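Copper-containing nitrite reductase (Thermus scotoductus, PDB 6HBE) probably reduces nitrite to nitric oxide with electrons from a cytochrome c, as a copper-dependent homotrimer active in denitrification. Local coordinates at residues N47-L55 against E291-G299; Y187-D198 against G278-I289. One frame throughout, in Å; residues are numbered along the deposited sequence.

Interaction 1: N47-L55 against E291-G299; sequences NDMSPGPML and EVRAEGVPG
Met54 lies across Arg293 and Ala294, and its side chain can be followed atom by atom. Met54 CB rests 3.7 Å from Glu295 OE2. With CG anti to the backbone N (chi1 -180°), the chain runs straight out to the sulfur, where Met54 SD accepts a weak hydrogen bond from Ala294 N at 3.6 Å. A bend at chi3 then lays Met54 CE over one face of the Arg293 guanidinium, towards its rim, 3.9 Å from Arg293 NH1.

Glu295 adds a side-chain tie between the two loops. Glu295 OE2 takes a nearly straight hydrogen bond from Met54 N (2.9 Å) on its anti lone pair, while Arg293 grips the carboxylate side-on, NE to OE1 and NH2 to OE2, from above the carboxylate plane. A glutamine in its place would probably weaken this grip, leaving the Arg293 guanidinium without its close counter-charge and freer to swing away from Met54 CE.

Further along, Gly296 N donates to Pro51 O, beyond the cis peptide that precedes Pro51, and Gly299 N to Asp48 O, both at 2.9 Å. A side chain on Gly296 would run into Ser50 O. One water joins Gly52 O to Ala294 O.

Loop 47-55 links strands 39-46 and 55-58; Pro51 and Met54 also touch strand 154-163, and Ala294 packs on Met133 of strand 131-137.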
loop_
_atom_site.group_PDB
_atom_site.type_symbol
_atom_site.label_atom_id
_atom_site.label_comp_id
_atom_site.label_asym_id
_atom_site.label_seq_id
_atom_site.Cartn_x
_atom_site.Cartn_y
_atom_site.Cartn_z
ATOM N N ASN C 47 8.306 -4.715 28.577
ATOM C CA ASN C 47 9.617 -4.591 29.226
ATOM C C ASN C 47 10.491 -3.436 28.751
ATOM O O ASN C 47 11.721 -3.537 28.759
ATOM C CB ASN C 47 10.390 -5.894 29.113
ATOM C CG ASN C 47 9.620 -7.090 29.645
ATOM O OD1 ASN C 47 8.486 -7.400 29.215
ATOM N ND2 ASN C 47 10.234 -7.796 30.562
ATOM N N ASP C 48 9.845 -2.348 28.345
ATOM C CA ASP C 48 10.497 -1.105 27.985
ATOM C C ASP C 48 11.409 -1.156 26.717
ATOM O O ASP C 48 12.354 -0.372 26.601
ATOM C CB ASP C 48 11.259 -0.598 29.211
ATOM C CG ASP C 48 11.319 0.927 29.305
ATOM O OD1 ASP C 48 10.305 1.635 29.046
ATOM O OD2 ASP C 48 12.403 1.412 29.708
ATOM N N MET C 49 11.119 -2.092 25.805
ATOM C CA MET C 49 11.821 -2.235 24.507
ATOM C C MET C 49 10.792 -2.506 23.399
ATOM O O MET C 49 9.796 -3.171 23.662
ATOM C CB MET C 49 12.832 -3.388 24.542
ATOM C CG MET C 49 12.440 -4.587 25.392
ATOM S SD MET C 49 13.720 -5.861 25.559
ATOM C CE MET C 49 15.178 -4.831 25.710
ATOM N N SER C 50 11.040 -2.004 22.182
ATOM C CA SER C 50 10.217 -2.347 20.997
ATOM C C SER C 50 11.157 -2.587 19.791
ATOM O O SER C 50 11.793 -1.642 19.339
ATOM C CB SER C 50 9.229 -1.232 20.672
ATOM O OG SER C 50 8.410 -1.605 19.558
ATOM N N PRO C 51 11.280 -3.815 19.290
ATOM C CA PRO C 51 10.525 -4.997 19.743
ATOM C C PRO C 51 10.883 -5.470 21.144
ATOM O O PRO C 51 11.981 -5.170 21.667
ATOM C CB PRO C 51 10.908 -6.075 18.737
ATOM C CG PRO C 51 12.152 -5.597 18.065
ATOM C CD PRO C 51 12.074 -4.094 18.085
ATOM N N GLY C 52 9.950 -6.200 21.752
ATOM C CA GLY C 52 10.110 -6.671 23.117
ATOM C C GLY C 52 11.098 -7.838 23.286
ATOM O O GLY C 52 11.781 -8.215 22.329
ATOM N N PRO C 53 11.178 -8.403 24.497
ATOM C CA PRO C 53 12.038 -9.548 24.781
ATOM C C PRO C 53 11.865 -10.680 23.790
ATOM O O PRO C 53 10.744 -11.020 23.468
ATOM C CB PRO C 53 11.558 -9.995 26.184
ATOM C CG PRO C 53 11.149 -8.714 26.808
ATOM C CD PRO C 53 10.399 -8.027 25.695
ATOM N N MET C 54 12.960 -11.223 23.299
ATOM C CA MET C 54 12.934 -12.357 22.379
ATOM C C MET C 54 12.964 -13.637 23.176
ATOM O O MET C 54 13.863 -13.804 24.015
ATOM C CB MET C 54 14.144 -12.304 21.419
ATOM C CG MET C 54 14.172 -13.464 20.422
ATOM S SD MET C 54 15.615 -13.455 19.315
ATOM C CE MET C 54 16.888 -14.103 20.404
ATOM N N LEU C 55 12.021 -14.552 22.897
ATOM C CA LEU C 55 11.908 -15.845 23.580
ATOM C C LEU C 55 12.311 -16.958 22.651
ATOM O O LEU C 55 11.882 -16.975 21.497
ATOM C CB LEU C 55 10.460 -16.072 24.048
ATOM C CG LEU C 55 9.688 -14.852 24.555
ATOM C CD1 LEU C 55 8.255 -15.242 24.961
ATOM C CD2 LEU C 55 10.396 -14.134 25.693
ATOM N N GLU C 291 25.236 -13.509 19.501
ATOM C CA GLU C 291 24.086 -13.525 18.589
ATOM C C GLU C 291 23.297 -12.213 18.590
ATOM O O GLU C 291 23.121 -11.558 19.624
ATOM C CB GLU C 291 23.183 -14.722 18.863
ATOM C CG GLU C 291 22.490 -14.708 20.204
ATOM C CD GLU C 291 21.557 -15.892 20.426
ATOM O OE1 GLU C 291 21.759 -16.957 19.812
ATOM O OE2 GLU C 291 20.607 -15.721 21.217
ATOM N N VAL C 292 22.800 -11.842 17.420
ATOM C CA VAL C 292 22.029 -10.602 17.252
ATOM C C VAL C 292 20.593 -10.950 17.645
ATOM O O VAL C 292 19.953 -11.770 16.976
ATOM C CB VAL C 292 22.120 -10.073 15.813
ATOM C CG1 VAL C 292 21.200 -8.856 15.597
ATOM C CG2 VAL C 292 23.562 -9.676 15.510
ATOM N N ARG C 293 20.133 -10.380 18.754
ATOM C CA ARG C 293 18.777 -10.612 19.278
ATOM C C ARG C 293 17.752 -9.629 18.650
ATOM O O ARG C 293 18.048 -8.425 18.400
ATOM C CB ARG C 293 18.769 -10.456 20.814
ATOM C CG ARG C 293 19.761 -11.357 21.557
ATOM C CD ARG C 293 19.860 -11.027 23.047
ATOM N NE ARG C 293 18.592 -11.305 23.708
ATOM C CZ ARG C 293 18.101 -12.509 23.997
ATOM N NH1 ARG C 293 18.789 -13.620 23.791
ATOM N NH2 ARG C 293 16.896 -12.587 24.564
ATOM N N ALA C 294 16.516 -10.095 18.522
ATOM C CA ALA C 294 15.462 -9.299 17.882
ATOM C C ALA C 294 14.756 -8.442 18.915
ATOM O O ALA C 294 13.549 -8.622 19.164
ATOM C CB ALA C 294 14.498 -10.200 17.168
ATOM N N GLU C 295 15.495 -7.461 19.453
ATOM C CA GLU C 295 15.080 -6.669 20.619
ATOM C C GLU C 295 15.490 -5.235 20.384
ATOM O O GLU C 295 16.602 -4.966 19.878
ATOM C CB GLU C 295 15.748 -7.187 21.910
ATOM C CG GLU C 295 15.291 -8.576 22.338
ATOM C CD GLU C 295 16.046 -9.186 23.517
ATOM O OE1 GLU C 295 17.176 -8.738 23.842
ATOM O OE2 GLU C 295 15.551 -10.211 24.080
ATOM N N GLY C 296 14.599 -4.322 20.713
ATOM C CA GLY C 296 14.873 -2.877 20.648
ATOM C C GLY C 296 15.895 -2.412 21.683
ATOM O O GLY C 296 16.214 -3.135 22.618
ATOM N N VAL C 297 16.375 -1.184 21.516
ATOM C CA VAL C 297 17.224 -0.519 22.507
ATOM C C VAL C 297 16.308 -0.129 23.688
ATOM O O VAL C 297 15.213 0.413 23.450
ATOM C CB VAL C 297 17.841 0.785 21.952
ATOM C CG1 VAL C 297 18.719 1.471 23.007
ATOM C CG2 VAL C 297 18.649 0.520 20.674
ATOM N N PRO C 298 16.738 -0.364 24.947
ATOM C CA PRO C 298 15.874 0.043 26.080
ATOM C C PRO C 298 15.450 1.512 26.026
ATOM O O PRO C 298 16.213 2.344 25.557
ATOM C CB PRO C 298 16.776 -0.207 27.301
ATOM C CG PRO C 298 17.641 -1.341 26.858
ATOM C CD PRO C 298 17.985 -0.988 25.433
ATOM N N GLY C 299 14.239 1.813 26.495
ATOM C CA GLY C 299 13.681 3.163 26.396
ATOM C C GLY C 299 14.238 4.184 27.367
ATOM O O GLY C 299 15.040 3.852 28.233
HETATM O O HOH W 1 13.155 -0.073 21.903
HETATM O O HOH W 2 11.401 -10.040 20.297
#

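Interaction 2: Y187-D198 against G278-I289; sequences YVDEPIPVRPGD and GILRAKKDAPRI
Ile192, Pro193 and Val194 pair in parallel with Leu280, Arg281 and Ala282, and backbone hydrogen bonds carry the pairing. Ile192 N donates to Ile279 O, Arg281 N to Ile192 O, Val194 N to Arg281 O and Lys283 N to Val194 O. From the end of helix 186-189, Tyr187 O accepts a hydrogen bond from Ile279 N at 2.9 Å.

Apolar contacts line both faces. Ile192 and Leu280 lie side by side, Ile192 CD1 4.0 Å from Leu280 CD2, and both rest on Leu156. Val194 CG2, set between its own backbone N and carbonyl carbon, comes 3.7 Å from Ala282 CB. On the other face the Pro193 ring crosses Ile289 at about a right angle, CD against CD1. A different packing, of ring carbon on a flat cation, puts Pro191 CG over one face of the Arg281 guanidinium, 3.7 Å from Arg281 NH1, while Arg281 NE is held by Asp261.

In the cupredoxin fold, a sandwich of two beta sheets, this pairing forms one margin of a sheet: within the chain, strand 192-194 is outermost and 277-282 lies next to it, with 260-266 antiparallel beyond.

Charged groups gather where the strands end. Arg288 forms an end-on salt bridge with Asp198, Arg288 NH1 to Asp198 OD2 and NH2 to OD1, each at 2.9 Å, with the two planes turned 58° apart. The backbone N of Arg195 gives Asp198 OD2 a hydrogen bond from the opposite face to Arg288 NH1. The Arg195 side chain runs extended from CG to NE, and Arg195 NE donates to Ala286 O (2.7 Å) in the guanidinium plane. Arg288 NH2 lies over a face of that guanidinium, 3.4 Å from Arg195 NH1; both are donors and no bond joins them, and Asp198 probably offsets the neighbouring positive charges. A water accepts weakly from Arg288 NH1 and donates to Pro193 O and Pro287 O.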
loop_
_atom_site.group_PDB
_atom_site.type_symbol
_atom_site.label_atom_id
_atom_site.label_comp_id
_atom_site.label_asym_id
_atom_site.label_seq_id
_atom_site.Cartn_x
_atom_site.Cartn_y
_atom_site.Cartn_z
ATOM N N TYR C 187 22.048 -1.114 11.951
ATOM C CA TYR C 187 23.181 -1.927 11.544
ATOM C C TYR C 187 23.962 -1.318 10.361
ATOM O O TYR C 187 24.842 -1.961 9.796
ATOM C CB TYR C 187 22.754 -3.381 11.294
ATOM C CG TYR C 187 22.010 -3.996 12.474
ATOM C CD1 TYR C 187 22.666 -4.269 13.679
ATOM C CD2 TYR C 187 20.644 -4.294 12.391
ATOM C CE1 TYR C 187 21.986 -4.790 14.787
ATOM C CE2 TYR C 187 19.938 -4.823 13.491
ATOM C CZ TYR C 187 20.615 -5.101 14.688
ATOM O OH TYR C 187 19.938 -5.626 15.788
ATOM N N VAL C 188 23.655 -0.065 10.009
ATOM C CA VAL C 188 24.629 0.802 9.313
ATOM C C VAL C 188 25.541 1.453 10.361
ATOM O O VAL C 188 26.782 1.421 10.219
ATOM C CB VAL C 188 23.951 1.872 8.415
ATOM C CG1 VAL C 188 24.980 2.735 7.707
ATOM C CG2 VAL C 188 23.066 1.198 7.366
ATOM N N ASP C 189 24.934 2.047 11.407
ATOM C CA ASP C 189 25.678 2.704 12.485
ATOM C C ASP C 189 26.598 1.713 13.211
ATOM O O ASP C 189 27.699 2.094 13.631
ATOM C CB ASP C 189 24.746 3.336 13.527
ATOM C CG ASP C 189 23.929 4.511 12.977
ATOM O OD1 ASP C 189 24.280 5.097 11.959
ATOM O OD2 ASP C 189 22.908 4.829 13.589
ATOM N N GLU C 190 26.139 0.468 13.368
ATOM C CA GLU C 190 26.907 -0.598 14.001
ATOM C C GLU C 190 26.838 -1.863 13.144
ATOM O O GLU C 190 26.003 -2.758 13.397
ATOM C CB GLU C 190 26.398 -0.884 15.431
ATOM C CG GLU C 190 26.522 0.251 16.428
ATOM C CD GLU C 190 25.956 -0.102 17.812
ATOM O OE1 GLU C 190 24.722 -0.021 18.041
ATOM O OE2 GLU C 190 26.758 -0.465 18.704
ATOM N N PRO C 191 27.715 -1.966 12.120
ATOM C CA PRO C 191 27.673 -3.149 11.236
ATOM C C PRO C 191 27.935 -4.490 11.946
ATOM O O PRO C 191 28.661 -4.530 12.944
ATOM C CB PRO C 191 28.744 -2.846 10.171
ATOM C CG PRO C 191 28.934 -1.360 10.217
ATOM C CD PRO C 191 28.683 -0.956 11.642
ATOM N N ILE C 192 27.303 -5.546 11.469
ATOM C CA ILE C 192 27.397 -6.893 12.072
ATOM C C ILE C 192 28.644 -7.666 11.546
ATOM O O ILE C 192 28.746 -7.932 10.340
ATOM C CB ILE C 192 26.114 -7.692 11.810
ATOM C CG1 ILE C 192 24.903 -7.035 12.484
ATOM C CG2 ILE C 192 26.262 -9.150 12.261
ATOM C CD1 ILE C 192 23.559 -7.538 11.964
ATOM N N PRO C 193 29.627 -7.983 12.422
ATOM C CA PRO C 193 30.836 -8.646 11.892
ATOM C C PRO C 193 30.574 -10.104 11.519
ATOM O O PRO C 193 29.975 -10.824 12.295
ATOM C CB PRO C 193 31.846 -8.564 13.079
ATOM C CG PRO C 193 31.326 -7.450 13.953
ATOM C CD PRO C 193 29.819 -7.567 13.825
ATOM N N VAL C 194 31.018 -10.503 10.325
ATOM C CA VAL C 194 30.965 -11.885 9.847
ATOM C C VAL C 194 32.286 -12.204 9.133
ATOM O O VAL C 194 33.068 -11.311 8.856
ATOM C CB VAL C 194 29.763 -12.133 8.883
ATOM C CG1 VAL C 194 28.419 -11.774 9.566
ATOM C CG2 VAL C 194 29.929 -11.433 7.537
ATOM N N ARG C 195 32.522 -13.477 8.860
ATOM C CA ARG C 195 33.689 -13.933 8.090
ATOM C C ARG C 195 33.263 -14.552 6.746
ATOM O O ARG C 195 32.267 -15.306 6.693
ATOM C CB ARG C 195 34.452 -15.021 8.853
ATOM C CG ARG C 195 34.940 -14.621 10.237
ATOM C CD ARG C 195 35.752 -15.766 10.857
ATOM N NE ARG C 195 36.079 -15.474 12.249
ATOM C CZ ARG C 195 36.231 -16.379 13.227
ATOM N NH1 ARG C 195 36.105 -17.695 13.003
ATOM N NH2 ARG C 195 36.496 -15.956 14.465
ATOM N N PRO C 196 34.063 -14.331 5.679
ATOM C CA PRO C 196 33.868 -15.094 4.450
ATOM C C PRO C 196 33.852 -16.588 4.734
ATOM O O PRO C 196 34.617 -17.042 5.599
ATOM C CB PRO C 196 35.075 -14.702 3.589
ATOM C CG PRO C 196 35.469 -13.365 4.085
ATOM C CD PRO C 196 35.211 -13.401 5.568
ATOM N N GLY C 197 32.945 -17.315 4.080
ATOM C CA GLY C 197 32.694 -18.733 4.357
ATOM C C GLY C 197 31.796 -19.073 5.547
ATOM O O GLY C 197 31.429 -20.215 5.690
ATOM N N ASP C 198 31.441 -18.126 6.424
ATOM C CA ASP C 198 30.532 -18.436 7.564
ATOM C C ASP C 198 29.182 -19.008 7.102
ATOM O O ASP C 198 28.575 -18.505 6.111
ATOM C CB ASP C 198 30.181 -17.161 8.370
ATOM C CG ASP C 198 31.164 -16.832 9.449
ATOM O OD1 ASP C 198 32.040 -17.664 9.797
ATOM O OD2 ASP C 198 31.054 -15.685 9.956
ATOM N N GLY C 278 20.648 -2.525 6.678
ATOM C CA GLY C 278 21.806 -2.773 7.589
ATOM C C GLY C 278 22.969 -3.442 6.855
ATOM O O GLY C 278 22.839 -3.749 5.653
ATOM N N ILE C 279 24.105 -3.626 7.539
ATOM C CA ILE C 279 25.355 -4.112 6.893
ATOM C C ILE C 279 25.897 -5.341 7.633
ATOM O O ILE C 279 26.052 -5.283 8.856
ATOM C CB ILE C 279 26.458 -3.023 6.888
ATOM C CG1 ILE C 279 26.053 -1.853 6.005
ATOM C CG2 ILE C 279 27.802 -3.580 6.375
ATOM C CD1 ILE C 279 26.888 -0.591 6.160
ATOM N N LEU C 280 26.170 -6.428 6.894
ATOM C CA LEU C 280 27.010 -7.548 7.345
ATOM C C LEU C 280 28.448 -7.298 6.824
ATOM O O LEU C 280 28.677 -7.336 5.627
ATOM C CB LEU C 280 26.475 -8.869 6.790
ATOM C CG LEU C 280 24.958 -9.121 6.974
ATOM C CD1 LEU C 280 24.549 -10.458 6.405
ATOM C CD2 LEU C 280 24.535 -9.008 8.423
ATOM N N ARG C 281 29.397 -7.015 7.721
ATOM C CA ARG C 281 30.753 -6.613 7.321
ATOM C C ARG C 281 31.686 -7.809 7.406
ATOM O O ARG C 281 32.091 -8.216 8.503
ATOM C CB ARG C 281 31.239 -5.437 8.177
ATOM C CG ARG C 281 32.621 -4.873 7.778
ATOM C CD ARG C 281 32.766 -3.410 8.191
ATOM N NE ARG C 281 32.001 -2.506 7.330
ATOM C CZ ARG C 281 31.779 -1.201 7.566
ATOM N NH1 ARG C 281 32.216 -0.581 8.682
ATOM N NH2 ARG C 281 31.107 -0.478 6.664
ATOM N N ALA C 282 32.021 -8.371 6.236
ATOM C CA ALA C 282 32.761 -9.629 6.157
ATOM C C ALA C 282 34.266 -9.332 6.153
ATOM O O ALA C 282 34.755 -8.564 5.292
ATOM C CB ALA C 282 32.357 -10.426 4.921
ATOM N N LYS C 283 34.968 -9.879 7.150
ATOM C CA LYS C 283 36.455 -9.778 7.276
ATOM C C LYS C 283 37.008 -11.098 7.739
ATOM O O LYS C 283 36.447 -11.729 8.634
ATOM C CB LYS C 283 36.870 -8.733 8.305
ATOM C CG LYS C 283 36.559 -7.328 7.869
ATOM C CD LYS C 283 37.088 -6.298 8.849
ATOM C CE LYS C 283 36.800 -4.889 8.328
ATOM N NZ LYS C 283 36.699 -3.926 9.455
ATOM N N LYS C 284 38.127 -11.510 7.142
ATOM C CA LYS C 284 38.777 -12.796 7.469
ATOM C C LYS C 284 39.089 -12.941 8.952
ATOM O O LYS C 284 38.947 -14.019 9.517
ATOM C CB LYS C 284 40.103 -12.937 6.674
ATOM C CG LYS C 284 39.938 -13.190 5.178
ATOM C CD LYS C 284 39.162 -14.476 4.909
ATOM C CE LYS C 284 39.407 -15.108 3.536
ATOM N NZ LYS C 284 39.019 -14.222 2.398
ATOM N N ASP C 285 39.467 -11.848 9.590
ATOM C CA ASP C 285 39.864 -11.921 11.027
ATOM C C ASP C 285 38.732 -11.546 12.017
ATOM O O ASP C 285 38.998 -11.242 13.188
ATOM C CB ASP C 285 41.138 -11.068 11.275
ATOM C CG ASP C 285 40.988 -9.601 10.837
ATOM O OD1 ASP C 285 39.877 -9.191 10.411
ATOM O OD2 ASP C 285 42.006 -8.861 10.900
ATOM N N ALA C 286 37.470 -11.577 11.566
ATOM C CA ALA C 286 36.378 -11.016 12.371
ATOM C C ALA C 286 36.143 -11.862 13.625
ATOM O O ALA C 286 36.046 -13.099 13.543
ATOM C CB ALA C 286 35.087 -10.933 11.554
ATOM N N PRO C 287 35.993 -11.202 14.792
ATOM C CA PRO C 287 35.667 -11.952 15.992
ATOM C C PRO C 287 34.271 -12.525 15.930
ATOM O O PRO C 287 33.400 -11.987 15.227
ATOM C CB PRO C 287 35.761 -10.904 17.096
ATOM C CG PRO C 287 35.386 -9.645 16.412
ATOM C CD PRO C 287 36.043 -9.758 15.056
ATOM N N ARG C 288 34.070 -13.638 16.621
ATOM C CA ARG C 288 32.744 -14.164 16.807
ATOM C C ARG C 288 31.961 -13.385 17.891
ATOM O O ARG C 288 32.191 -13.551 19.096
ATOM C CB ARG C 288 32.816 -15.637 17.134
ATOM C CG ARG C 288 31.480 -16.331 17.030
ATOM C CD ARG C 288 30.937 -16.277 15.611
ATOM N NE ARG C 288 31.827 -16.928 14.635
ATOM C CZ ARG C 288 31.970 -16.591 13.340
ATOM N NH1 ARG C 288 31.335 -15.534 12.808
ATOM N NH2 ARG C 288 32.790 -17.312 12.562
ATOM N N ILE C 289 31.069 -12.494 17.454
ATOM C CA ILE C 289 30.293 -11.687 18.394
ATOM C C ILE C 289 29.126 -12.486 18.953
ATOM O O ILE C 289 28.784 -13.548 18.415
ATOM C CB ILE C 289 29.799 -10.377 17.773
ATOM C CG1 ILE C 289 28.822 -10.628 16.594
ATOM C CG2 ILE C 289 30.996 -9.528 17.375
ATOM C CD1 ILE C 289 27.811 -9.501 16.455
HETATM O O HOH W 3 31.049 -12.810 14.030
#

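Both interactions join parts of the chain far apart in sequence, one within a sheet and the other between domains. Their centres are about 21 Å apart, and both segments of interaction 2 fall between the two segments of interaction 1 in sequence. Segment 278-289 runs almost directly into 291-299, leaving the sheet edge of interaction 2 and crossing to the loop between strands 39-46 and 55-58. They touch where Val292 packs on Tyr187 and Ile192, and both meet strand 154-163. Interaction 1 therefore joins the multicopper oxidase region of the first cupredoxin domain to the chain leaving the second. Its Ser50 side chain lies about 12 Å from a bound copper, and the Val188 side chain of interaction 2 about 8 Å from a calcium ion.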